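Side-chain contacts in transcriptional regulator (Methanobacterium thermoautotrophicum, PDB 3BPV), which probably binds DNA as a winged-helix transcriptional repressor of the MarR family, working as a dimer of two identical subunits: residues A[15-18]-A[19-23]; A[25-28]-A[29-33]; A[65-69]-A[70-74]; A[90-93]-A[94-98]; A[100-103]-A[104-108]. All blocks are in the same frame, centred on the assembly; numbering follows the deposited sequence.

Contact 1 of 5, residues A[15-18]-A[19-23]; sequences RVFI and GRELG
Phe17 and Glu21, one helical turn apart, meet through a CH-pi contact: Glu21 CG sits over one face of the phenyl ring, 3.7 Å from its centroid and only 16° off the ring normal. The side chain of Glu21 then bends at its second torsion (chi2 -80°), which folds the carboxylate back over the CZ end of the same face. Its OE2 comes to 3.2 Å from Phe17 CZ, with the carboxylate plane turned 84° from the ring plane. That oxygen forms a salt bridge with Arg106, its polar partner, while the methylene rests on the ring. With an alanine in place of Phe17, the methylene of Glu21 would probably lose the surface it rests on, and the carboxylate would be freer to turn away from Arg106.

Apolar contact continues on the next ridge, where Ile18 and Leu22 lie side by side and point the same way, their CD1 atoms 4.0 Å apart. These residues close helix 3-21, which with helix 97-111 belongs to the dimer-forming part of the MarR fold, and both Phe17 and Ile18 pack against Val103 of that second helix. On another side of the helix Val16 touches His54 of the second subunit.

The backbone bonds follow the usual helical pattern. Glu21 N donates to Phe17 O at 2.9 Å in an almost straight bond. Leu22 N reaches Ile18 O at 2.8 Å, although Leu22 is already leaving helical conformation. Arg20 carries its CG past Val16 O at 2.9 Å, its chain folded at two successive torsions.

Contact 2 of 5, residues A[25-28]-A[29-33]; sequences LNLT and DAQVA
Gln31 turns its side-chain amide back onto the loop that leads into its own helix, and NE2 donates twice. The shorter bond goes to Asn26 O at 2.9 Å; the nitrogen lies in the carbonyl plane, on a lone pair, while the oxygen is tilted 23° from the amide plane. The second reaches Thr28 OG1 at 3.2 Å and lies closer to the plane of the amide. Together the two acceptors fix the rotation of the amide, and OE1, at the other end, takes a bond of 2.6 Å from a water that also lies 3.1 Å from Asn26 O.

Thr28 is the N-cap of helix 29-40. With chi1 at 55°, its OG1 stands between the backbone N and the carbonyl carbon, where it can accept from Gln31 N in a weak capping bond of 3.4 Å. The same hydroxyl oxygen thus receives both the backbone and the side-chain N-H of Gln31. Val32 N donates to Thr28 O, the first regular bond of the helix. A leucine in place of Gln31 would probably leave Asn26 O and Thr28 OG1 without their amide donor and the loop less firmly tied to the helix.

Packing begins at the oxygen end of the amide, where Leu27 CD2 lies 3.9 Å from Gln31 OE1, and thins out to Leu27 CB and Val32 CG2. Asp29, hydrogen-bonded to His14, also forms a salt bridge with Lys4 of the second subunit. Beyond the loop, Leu27 packs on Phe72 and Ile96, Gln31 on Leu67 of helix 57-69, and Val32 on Ile18 of helix 3-21.

Contact 3 of 5, residues A[65-69]-A[70-74]; sequences RRLEE and SGFIE
Phe72 N donates to Leu67 O at 2.9 Å, nearly in line with the carbonyl, and this bond across five residues marks the end of helix 57-69. A second bond of the same length, Gly71 N to Glu68 O, is far less direct: the nitrogen stands above the carbonyl plane, with a C=O...N angle of 110°. With the positive phi of Gly71 (79°), the two make a Schellman motif, a classic way for a helix to stop and for the chain to turn aside. Just before the stop, Ser70 N still makes a regular helical bond to Arg66 O.

Beyond this point the chain lays apolar side chains back on the final turn of the helix, as a Schellman ending commonly does. Leu67 serves two of them with different atoms. Its CD2 reaches the edge of the Phe72 ring, near the ring plane and 4.0 Å from CD2, and the two side chains cross at about a right angle. Its CB meets Ile73 CG1 at 3.7 Å. Ile73 achieves this by placing CG1 between its backbone N and carbonyl carbon (chi1 67°), which swings that branch toward the helix. Over the centre of one Phe72 face lies Ser70 O, 4.0 Å above the plane. Ile73 N, buried here, has no hydrogen-bonding partner in the model.

The turn joins helix 57-69 to strand 73-78, the first strand of the wing in this winged-helix fold. Phe72 pairs through its backbone with Thr90 and packs on Leu27 and Ile96, while Leu67 and Ile73 lean on helix 29-40.

Contact 4 of 5, residues A[90-93]-A[94-98]; sequences TRRG and EEIIP
Arg91 and Glu94 cross obliquely at the start of helix 91-95, the short helix that follows the wing of the winged-helix fold. Their salt bridge runs from Arg91 NH1 to Glu94 OE1 at 3.0 Å, the guanidinium and carboxylate planes turned 43° apart. Two bends in the arginine (chi2 66°, chi3 69°) bring its guanidinium round to the acid, whose own chain runs extended. Glu95 crosses the same arginine differently: its OE2 lies 3.5 Å from the methylene Arg91 CG, and its carboxylate plane stands almost perpendicular to the guanidinium, their charged atoms not in contact.

Arg92 and Ile96 meet at about a right angle, with the methyl CG2 of Ile96 at the edge of the guanidinium, 3.4 Å from NH1. Both side chains also pack on Phe72, so the arginine edge and the isoleucine belong to one surface facing the turn before the first wing strand.

Thr90 is the N-cap of this helix. Its OG1 accepts from Gly93 N at 3.0 Å and is also hydrogen-bonded to Gly71 O. Glu94 N donates to Thr90 O, a regular bond, but the pattern soon weakens: Ile96 N has only weak bonds to Arg92 O and Gly93 O as the chain passes toward helix 97-111. At that junction Ile96 CG1 comes within 3.0 Å of Gly93 O.

Contact 5 of 5, residues A[100-103]-A[104-108]; sequences ILKV and EERWE
Arg106 presents its guanidinium obliquely to the ammonium of Lys102 one turn earlier, the lysine NZ standing 4.1 Å from Arg106 NH1. The closer approach is to the aliphatic part of the arginine, with NZ 3.1 Å from CD. Lys102 runs extended until its last torsion, where a bend (chi4 -56°) turns the ammonium over the arginine chain. Two like charges this near would probably disfavour each other, but the guanidinium has an acidic mate in Glu21, which forms a salt bridge with its NH2. The other flat group, the indole of Trp107, leads away from the preceding turn. It meets the ring of Phe17 with planes at about 50° and that of His14 edge-to-face, while its NE1 is hydrogen-bonded to Ser13.

The turn itself is regular. Glu104 N bonds to Ile100 O and Trp107 N to Val103 O, both at 2.9 Å, and Arg106 N to Lys102 O at 3.0 Å. Glu104 folds at its second torsion (chi2 -61°), passing CG 3.4 Å from Ile100 O, and OE2 of this buried residue is hydrogen-bonded to His14. Trp107 CB likewise lies against Val103 O, at 3.6 Å.

Helix 97-111 presents unlike faces to its surroundings, as befits the dimer-forming part of the MarR fold. Leu101 touches Pro2 of the second subunit, and Leu3 N of that subunit is hydrogen-bonded to Glu108. Within the chain, Val103 and Trp107 pack against helix 3-21, and Ile100 reaches Val32 and Leu35 of helix 29-40.

How the contacts relate
All five contacts are local and follow one another along the chain from helix 3-21 to helix 97-111. Contacts 1 and 5, centres about 10 Å apart, bring those two helices together and both touch the second subunit, as does contact 2. Contact 2, its centre about 8 Å from that of contact 1, opens helix 29-40 and also touches contacts 3, 4 and 5. Contacts 3 and 4, centres about 11 Å apart, stand at the ends of the wing, joined by bonds between residues 71-72 and Thr90. The centres of contacts 3 and 5 lie about 22 Å apart. Contacts 2 and 4 thus link the wing with the dimer-forming helices, consistent with DNA binding as a dimer.

Contact 1 of 5, residues A[15-18]-A[19-23]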
# COMPACT_ATOMS: atom_id res chain seq x y z
N ARG A 15 -3.25 -4.11 7.18
CA ARG A 15 -1.86 -4.43 7.46
C ARG A 15 -1.67 -4.85 8.91
O ARG A 15 -0.99 -5.84 9.20
CB ARG A 15 -0.99 -3.22 7.12
CG ARG A 15 0.50 -3.45 7.29
CD ARG A 15 1.27 -2.62 6.27
NE ARG A 15 0.78 -1.24 6.23
CZ ARG A 15 1.10 -0.36 5.29
NH1 ARG A 15 1.92 -0.71 4.30
NH2 ARG A 15 0.60 0.87 5.33
N VAL A 16 -2.26 -4.10 9.83
CA VAL A 16 -2.15 -4.41 11.25
C VAL A 16 -2.86 -5.73 11.56
O VAL A 16 -2.34 -6.56 12.32
CB VAL A 16 -2.74 -3.28 12.12
CG1 VAL A 16 -2.78 -3.71 13.58
CG2 VAL A 16 -1.90 -2.02 11.98
N PHE A 17 -4.03 -5.93 10.98
CA PHE A 17 -4.79 -7.16 11.22
C PHE A 17 -4.04 -8.40 10.72
O PHE A 17 -3.95 -9.41 11.41
CB PHE A 17 -6.15 -7.07 10.52
CG PHE A 17 -7.16 -8.07 11.01
CD1 PHE A 17 -7.80 -7.89 12.22
CD2 PHE A 17 -7.46 -9.19 10.24
CE1 PHE A 17 -8.74 -8.82 12.68
CE2 PHE A 17 -8.40 -10.12 10.68
CZ PHE A 17 -9.04 -9.93 11.91
N ILE A 18 -3.50 -8.32 9.50
CA ILE A 18 -2.74 -9.43 8.92
C ILE A 18 -1.53 -9.75 9.79
O ILE A 18 -1.25 -10.91 10.09
CB ILE A 18 -2.23 -9.06 7.50
CG1 ILE A 18 -3.39 -9.10 6.50
CG2 ILE A 18 -1.11 -10.01 7.07
CD1 ILE A 18 -3.98 -10.47 6.31
N GLY A 19 -0.82 -8.71 10.21
CA GLY A 19 0.36 -8.91 11.03
C GLY A 19 0.06 -9.58 12.35
O GLY A 19 0.86 -10.39 12.84
N ARG A 20 -1.09 -9.27 12.94
CA ARG A 20 -1.48 -9.84 14.23
C ARG A 20 -2.01 -11.26 14.09
O ARG A 20 -1.61 -12.15 14.83
CB ARG A 20 -2.54 -8.96 14.89
CG ARG A 20 -2.12 -7.51 15.07
CD ARG A 20 -0.96 -7.35 16.03
NE ARG A 20 -1.35 -7.56 17.42
CZ ARG A 20 -0.55 -7.35 18.46
NH1 ARG A 20 0.69 -6.93 18.27
NH2 ARG A 20 -0.99 -7.56 19.69
N GLU A 21 -2.91 -11.46 13.13
CA GLU A 21 -3.52 -12.77 12.93
C GLU A 21 -2.60 -13.80 12.29
O GLU A 21 -2.72 -14.99 12.57
CB GLU A 21 -4.79 -12.61 12.07
CG GLU A 21 -5.84 -11.71 12.69
CD GLU A 21 -6.66 -12.40 13.77
OE1 GLU A 21 -6.08 -13.06 14.65
OE2 GLU A 21 -7.90 -12.27 13.73
N LEU A 22 -1.68 -13.35 11.45
CA LEU A 22 -0.77 -14.27 10.79
C LEU A 22 0.68 -14.10 11.23
O LEU A 22 1.59 -14.66 10.61
CB LEU A 22 -0.86 -14.11 9.26
CG LEU A 22 -2.24 -14.38 8.66
CD1 LEU A 22 -2.24 -14.00 7.19
CD2 LEU A 22 -2.61 -15.85 8.84
N GLY A 23 0.88 -13.34 12.30
CA GLY A 23 2.22 -13.12 12.82
C GLY A 23 2.92 -14.40 13.23
O GLY A 23 4.15 -14.47 13.16

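Contact 2 of 5, residues A[25-28]-A[29-33]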
# COMPACT_ATOMS: atom_id res chain seq x y z
N LEU A 25 3.09 -16.91 11.65
CA LEU A 25 3.67 -17.47 10.43
C LEU A 25 4.68 -16.48 9.86
O LEU A 25 5.18 -16.66 8.75
CB LEU A 25 2.57 -17.73 9.40
CG LEU A 25 1.49 -18.74 9.79
CD1 LEU A 25 0.44 -18.81 8.69
CD2 LEU A 25 2.12 -20.11 10.02
N ASN A 26 4.96 -15.44 10.63
CA ASN A 26 5.89 -14.39 10.23
C ASN A 26 5.45 -13.73 8.94
O ASN A 26 6.27 -13.27 8.14
CB ASN A 26 7.31 -14.95 10.06
CG ASN A 26 7.97 -15.26 11.39
OD1 ASN A 26 7.70 -14.61 12.40
ND2 ASN A 26 8.86 -16.25 11.39
N LEU A 27 4.14 -13.65 8.75
CA LEU A 27 3.59 -13.05 7.55
C LEU A 27 3.18 -11.60 7.76
O LEU A 27 2.77 -11.20 8.85
CB LEU A 27 2.39 -13.86 7.04
CG LEU A 27 2.70 -15.19 6.34
CD1 LEU A 27 1.40 -15.95 6.14
CD2 LEU A 27 3.39 -14.93 5.01
N THR A 28 3.30 -10.83 6.69
CA THR A 28 2.92 -9.43 6.67
C THR A 28 2.08 -9.24 5.43
O THR A 28 2.06 -10.09 4.53
CB THR A 28 4.14 -8.52 6.54
OG1 THR A 28 4.89 -8.91 5.38
CG2 THR A 28 5.01 -8.61 7.78
N ASP A 29 1.40 -8.10 5.36
CA ASP A 29 0.55 -7.77 4.23
C ASP A 29 1.32 -7.89 2.91
O ASP A 29 0.84 -8.48 1.95
CB ASP A 29 0.03 -6.34 4.41
CG ASP A 29 -1.00 -5.96 3.39
OD1 ASP A 29 -0.74 -6.12 2.18
OD2 ASP A 29 -2.07 -5.48 3.80
N ALA A 30 2.52 -7.33 2.86
CA ALA A 30 3.33 -7.37 1.65
C ALA A 30 3.63 -8.80 1.21
O ALA A 30 3.59 -9.12 0.02
CB ALA A 30 4.62 -6.59 1.86
N GLN A 31 3.95 -9.67 2.17
CA GLN A 31 4.24 -11.07 1.83
C GLN A 31 2.99 -11.79 1.34
O GLN A 31 3.05 -12.58 0.40
CB GLN A 31 4.80 -11.82 3.03
CG GLN A 31 6.18 -11.40 3.47
CD GLN A 31 6.62 -12.19 4.68
OE1 GLN A 31 6.95 -13.37 4.58
NE2 GLN A 31 6.60 -11.55 5.84
N VAL A 32 1.86 -11.54 1.99
CA VAL A 32 0.62 -12.17 1.57
C VAL A 32 0.28 -11.77 0.14
O VAL A 32 -0.12 -12.61 -0.66
CB VAL A 32 -0.55 -11.79 2.51
CG1 VAL A 32 -1.89 -12.20 1.89
CG2 VAL A 32 -0.38 -12.47 3.85
N ALA A 33 0.44 -10.50 -0.19
CA ALA A 33 0.13 -10.03 -1.53
C ALA A 33 0.98 -10.77 -2.55
O ALA A 33 0.47 -11.23 -3.57
CB ALA A 33 0.38 -8.53 -1.64
O HOH W 1 7.09 -15.47 6.14

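Contact 3 of 5, residues A[65-69]-A[70-74]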
# COMPACT_ATOMS: atom_id res chain seq x y z
N ARG A 65 12.38 -12.68 -0.12
CA ARG A 65 13.37 -13.42 0.65
C ARG A 65 12.72 -13.97 1.92
O ARG A 65 12.97 -15.11 2.32
CB ARG A 65 14.56 -12.52 1.01
CG ARG A 65 15.74 -13.26 1.62
CD ARG A 65 16.94 -12.33 1.81
NE ARG A 65 17.39 -11.77 0.53
CZ ARG A 65 18.46 -11.00 0.40
NH1 ARG A 65 19.20 -10.69 1.45
NH2 ARG A 65 18.79 -10.54 -0.80
N ARG A 66 11.88 -13.17 2.56
CA ARG A 66 11.20 -13.61 3.77
C ARG A 66 10.26 -14.78 3.47
O ARG A 66 10.18 -15.73 4.26
CB ARG A 66 10.42 -12.44 4.39
CG ARG A 66 11.32 -11.32 4.90
CD ARG A 66 10.53 -10.16 5.46
NE ARG A 66 9.78 -10.52 6.65
CZ ARG A 66 9.04 -9.66 7.35
NH1 ARG A 66 8.96 -8.39 6.98
NH2 ARG A 66 8.39 -10.07 8.43
N LEU A 67 9.56 -14.72 2.35
CA LEU A 67 8.65 -15.81 1.99
C LEU A 67 9.44 -17.08 1.73
O LEU A 67 9.01 -18.17 2.09
CB LEU A 67 7.83 -15.46 0.75
CG LEU A 67 6.64 -14.53 0.95
CD1 LEU A 67 6.09 -14.11 -0.40
CD2 LEU A 67 5.57 -15.24 1.78
N GLU A 68 10.60 -16.92 1.10
CA GLU A 68 11.46 -18.06 0.79
C GLU A 68 12.05 -18.66 2.06
O GLU A 68 12.11 -19.88 2.22
CB GLU A 68 12.58 -17.62 -0.15
CG GLU A 68 13.41 -18.76 -0.73
CD GLU A 68 14.57 -18.26 -1.58
OE1 GLU A 68 14.32 -17.47 -2.52
OE2 GLU A 68 15.72 -18.66 -1.33
N GLU A 69 12.49 -17.80 2.97
CA GLU A 69 13.07 -18.26 4.23
C GLU A 69 12.05 -19.06 5.03
O GLU A 69 12.39 -20.04 5.70
CB GLU A 69 13.55 -17.06 5.07
CG GLU A 69 14.19 -17.45 6.39
CD GLU A 69 15.54 -18.13 6.21
OE1 GLU A 69 15.59 -19.17 5.52
OE2 GLU A 69 16.54 -17.63 6.77
N SER A 70 10.80 -18.63 4.97
CA SER A 70 9.72 -19.30 5.69
C SER A 70 9.27 -20.58 4.97
O SER A 70 8.47 -21.35 5.50
CB SER A 70 8.53 -18.36 5.87
OG SER A 70 8.89 -17.25 6.68
N GLY A 71 9.79 -20.78 3.76
CA GLY A 71 9.45 -21.96 2.98
C GLY A 71 8.10 -21.93 2.27
O GLY A 71 7.54 -22.97 1.95
N PHE A 72 7.58 -20.73 2.02
CA PHE A 72 6.29 -20.61 1.35
C PHE A 72 6.40 -20.49 -0.16
O PHE A 72 5.43 -20.73 -0.88
CB PHE A 72 5.50 -19.42 1.90
CG PHE A 72 5.19 -19.53 3.36
CD1 PHE A 72 4.70 -20.72 3.90
CD2 PHE A 72 5.38 -18.44 4.21
CE1 PHE A 72 4.40 -20.82 5.26
CE2 PHE A 72 5.08 -18.53 5.56
CZ PHE A 72 4.60 -19.72 6.09
N ILE A 73 7.57 -20.10 -0.65
CA ILE A 73 7.77 -20.01 -2.09
C ILE A 73 9.16 -20.51 -2.43
O ILE A 73 10.03 -20.59 -1.56
CB ILE A 73 7.64 -18.55 -2.64
CG1 ILE A 73 8.79 -17.68 -2.11
CG2 ILE A 73 6.28 -17.98 -2.30
CD1 ILE A 73 8.86 -16.30 -2.76
N GLU A 74 9.35 -20.84 -3.69
CA GLU A 74 10.64 -21.31 -4.17
C GLU A 74 11.04 -20.41 -5.33
O GLU A 74 10.19 -19.92 -6.08
CB GLU A 74 10.53 -22.76 -4.64
CG GLU A 74 9.54 -22.99 -5.77
CD GLU A 74 9.56 -24.41 -6.28
OE1 GLU A 74 10.63 -24.86 -6.76
OE2 GLU A 74 8.52 -25.09 -6.20

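Contact 4 of 5, residues A[90-93]-A[94-98]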
# COMPACT_ATOMS: atom_id res chain seq x y z
N THR A 90 5.23 -23.08 -2.75
CA THR A 90 5.53 -24.44 -2.32
C THR A 90 4.24 -25.08 -1.82
O THR A 90 3.21 -24.42 -1.73
CB THR A 90 6.52 -24.45 -1.17
OG1 THR A 90 5.95 -23.75 -0.06
CG2 THR A 90 7.84 -23.79 -1.58
N ARG A 91 4.30 -26.37 -1.51
CA ARG A 91 3.13 -27.07 -1.00
C ARG A 91 2.73 -26.41 0.32
O ARG A 91 1.55 -26.21 0.59
CB ARG A 91 3.46 -28.54 -0.76
CG ARG A 91 2.31 -29.34 -0.17
CD ARG A 91 1.13 -29.46 -1.13
NE ARG A 91 1.43 -30.30 -2.29
CZ ARG A 91 2.07 -29.88 -3.38
NH1 ARG A 91 2.48 -28.62 -3.48
NH2 ARG A 91 2.31 -30.73 -4.37
N ARG A 92 3.73 -26.08 1.12
CA ARG A 92 3.53 -25.43 2.41
C ARG A 92 2.79 -24.11 2.20
O ARG A 92 1.87 -23.78 2.95
CB ARG A 92 4.88 -25.19 3.08
CG ARG A 92 4.83 -24.56 4.47
CD ARG A 92 4.27 -25.53 5.50
NE ARG A 92 4.55 -25.10 6.87
CZ ARG A 92 4.05 -24.01 7.44
NH1 ARG A 92 3.23 -23.22 6.76
NH2 ARG A 92 4.37 -23.70 8.68
N GLY A 93 3.21 -23.36 1.18
CA GLY A 93 2.57 -22.09 0.89
C GLY A 93 1.12 -22.23 0.45
O GLY A 93 0.27 -21.45 0.87
N GLU A 94 0.84 -23.21 -0.39
CA GLU A 94 -0.52 -23.43 -0.87
C GLU A 94 -1.44 -23.86 0.27
O GLU A 94 -2.64 -23.57 0.25
CB GLU A 94 -0.54 -24.50 -1.96
CG GLU A 94 0.40 -24.23 -3.12
CD GLU A 94 0.28 -25.28 -4.21
OE1 GLU A 94 0.48 -26.48 -3.92
OE2 GLU A 94 -0.02 -24.90 -5.36
N GLU A 95 -0.88 -24.53 1.26
CA GLU A 95 -1.69 -25.01 2.37
C GLU A 95 -2.10 -23.95 3.39
O GLU A 95 -3.03 -24.17 4.16
CB GLU A 95 -0.96 -26.17 3.05
CG GLU A 95 -0.76 -27.33 2.07
CD GLU A 95 0.18 -28.39 2.57
OE1 GLU A 95 1.23 -28.04 3.15
OE2 GLU A 95 -0.12 -29.59 2.37
N ILE A 96 -1.44 -22.80 3.37
CA ILE A 96 -1.79 -21.72 4.30
C ILE A 96 -2.72 -20.70 3.65
O ILE A 96 -3.17 -19.77 4.31
CB ILE A 96 -0.55 -20.97 4.84
CG1 ILE A 96 0.20 -20.30 3.69
CG2 ILE A 96 0.34 -21.91 5.62
CD1 ILE A 96 1.32 -19.36 4.15
N ILE A 97 -3.02 -20.88 2.37
CA ILE A 97 -3.90 -19.95 1.66
C ILE A 97 -5.29 -19.89 2.30
O ILE A 97 -5.88 -18.81 2.43
CB ILE A 97 -4.05 -20.33 0.16
CG1 ILE A 97 -2.68 -20.33 -0.51
CG2 ILE A 97 -4.99 -19.34 -0.54
CD1 ILE A 97 -1.96 -19.00 -0.46
N PRO A 98 -5.86 -21.05 2.68
CA PRO A 98 -7.19 -21.00 3.30
C PRO A 98 -7.18 -20.15 4.57
O PRO A 98 -8.14 -19.43 4.84
CB PRO A 98 -7.48 -22.47 3.59
CG PRO A 98 -6.82 -23.15 2.44
CD PRO A 98 -5.49 -22.43 2.35

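Contact 5 of 5, residues A[100-103]-A[104-108]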
# COMPACT_ATOMS: atom_id res chain seq x y z
N ILE A 100 -5.21 -17.64 5.15
CA ILE A 100 -5.11 -16.27 4.69
C ILE A 100 -6.48 -15.75 4.27
O ILE A 100 -6.88 -14.65 4.64
CB ILE A 100 -4.13 -16.15 3.51
CG1 ILE A 100 -2.70 -16.37 4.01
CG2 ILE A 100 -4.26 -14.79 2.84
CD1 ILE A 100 -1.66 -16.39 2.91
N LEU A 101 -7.21 -16.54 3.49
CA LEU A 101 -8.52 -16.12 3.03
C LEU A 101 -9.51 -15.99 4.19
O LEU A 101 -10.39 -15.15 4.16
CB LEU A 101 -9.06 -17.09 1.97
CG LEU A 101 -8.29 -17.09 0.65
CD1 LEU A 101 -8.91 -18.09 -0.32
CD2 LEU A 101 -8.31 -15.69 0.04
N LYS A 102 -9.35 -16.83 5.22
CA LYS A 102 -10.24 -16.75 6.37
C LYS A 102 -9.96 -15.45 7.12
O LYS A 102 -10.88 -14.79 7.61
CB LYS A 102 -10.02 -17.94 7.31
CG LYS A 102 -10.93 -17.92 8.53
CD LYS A 102 -10.60 -19.03 9.51
CE LYS A 102 -11.49 -18.95 10.74
NZ LYS A 102 -11.40 -17.62 11.40
N VAL A 103 -8.69 -15.08 7.22
CA VAL A 103 -8.32 -13.84 7.89
C VAL A 103 -8.86 -12.65 7.09
O VAL A 103 -9.34 -11.68 7.68
CB VAL A 103 -6.78 -13.74 8.04
CG1 VAL A 103 -6.38 -12.34 8.51
CG2 VAL A 103 -6.31 -14.80 9.04
N GLU A 104 -8.81 -12.74 5.76
CA GLU A 104 -9.34 -11.66 4.93
C GLU A 104 -10.83 -11.48 5.20
O GLU A 104 -11.32 -10.36 5.33
CB GLU A 104 -9.15 -11.96 3.44
CG GLU A 104 -7.72 -11.83 2.90
CD GLU A 104 -7.16 -10.43 3.06
OE1 GLU A 104 -7.94 -9.46 3.15
OE2 GLU A 104 -5.92 -10.29 3.07
N GLU A 105 -11.55 -12.60 5.28
CA GLU A 105 -12.98 -12.58 5.54
C GLU A 105 -13.28 -11.95 6.90
O GLU A 105 -14.20 -11.13 7.02
CB GLU A 105 -13.54 -14.01 5.51
CG GLU A 105 -15.04 -14.10 5.70
CD GLU A 105 -15.54 -15.54 5.69
OE1 GLU A 105 -15.28 -16.25 4.69
OE2 GLU A 105 -16.18 -15.95 6.67
N ARG A 106 -12.52 -12.33 7.92
CA ARG A 106 -12.71 -11.79 9.25
C ARG A 106 -12.47 -10.28 9.26
O ARG A 106 -13.20 -9.53 9.91
CB ARG A 106 -11.77 -12.47 10.25
CG ARG A 106 -12.10 -13.93 10.56
CD ARG A 106 -11.06 -14.54 11.49
NE ARG A 106 -10.93 -13.77 12.73
CZ ARG A 106 -10.01 -14.00 13.66
NH1 ARG A 106 -9.13 -14.98 13.50
NH2 ARG A 106 -9.97 -13.26 14.75
N TRP A 107 -11.44 -9.83 8.56
CA TRP A 107 -11.14 -8.40 8.51
C TRP A 107 -12.30 -7.66 7.86
O TRP A 107 -12.75 -6.63 8.36
CB TRP A 107 -9.85 -8.16 7.71
CG TRP A 107 -9.56 -6.71 7.51
CD1 TRP A 107 -9.13 -5.82 8.46
CD2 TRP A 107 -9.73 -5.96 6.31
NE1 TRP A 107 -9.03 -4.56 7.91
CE2 TRP A 107 -9.39 -4.62 6.59
CE3 TRP A 107 -10.14 -6.29 5.01
CZ2 TRP A 107 -9.45 -3.61 5.63
CZ3 TRP A 107 -10.20 -5.28 4.05
CH2 TRP A 107 -9.86 -3.96 4.37
N GLU A 108 -12.80 -8.19 6.75
CA GLU A 108 -13.92 -7.56 6.06
C GLU A 108 -15.16 -7.50 6.93
O GLU A 108 -15.85 -6.47 6.98
CB GLU A 108 -14.23 -8.31 4.76
CG GLU A 108 -13.23 -8.04 3.65
CD GLU A 108 -13.57 -8.74 2.35
OE1 GLU A 108 -14.74 -8.67 1.92
OE2 GLU A 108 -12.65 -9.33 1.74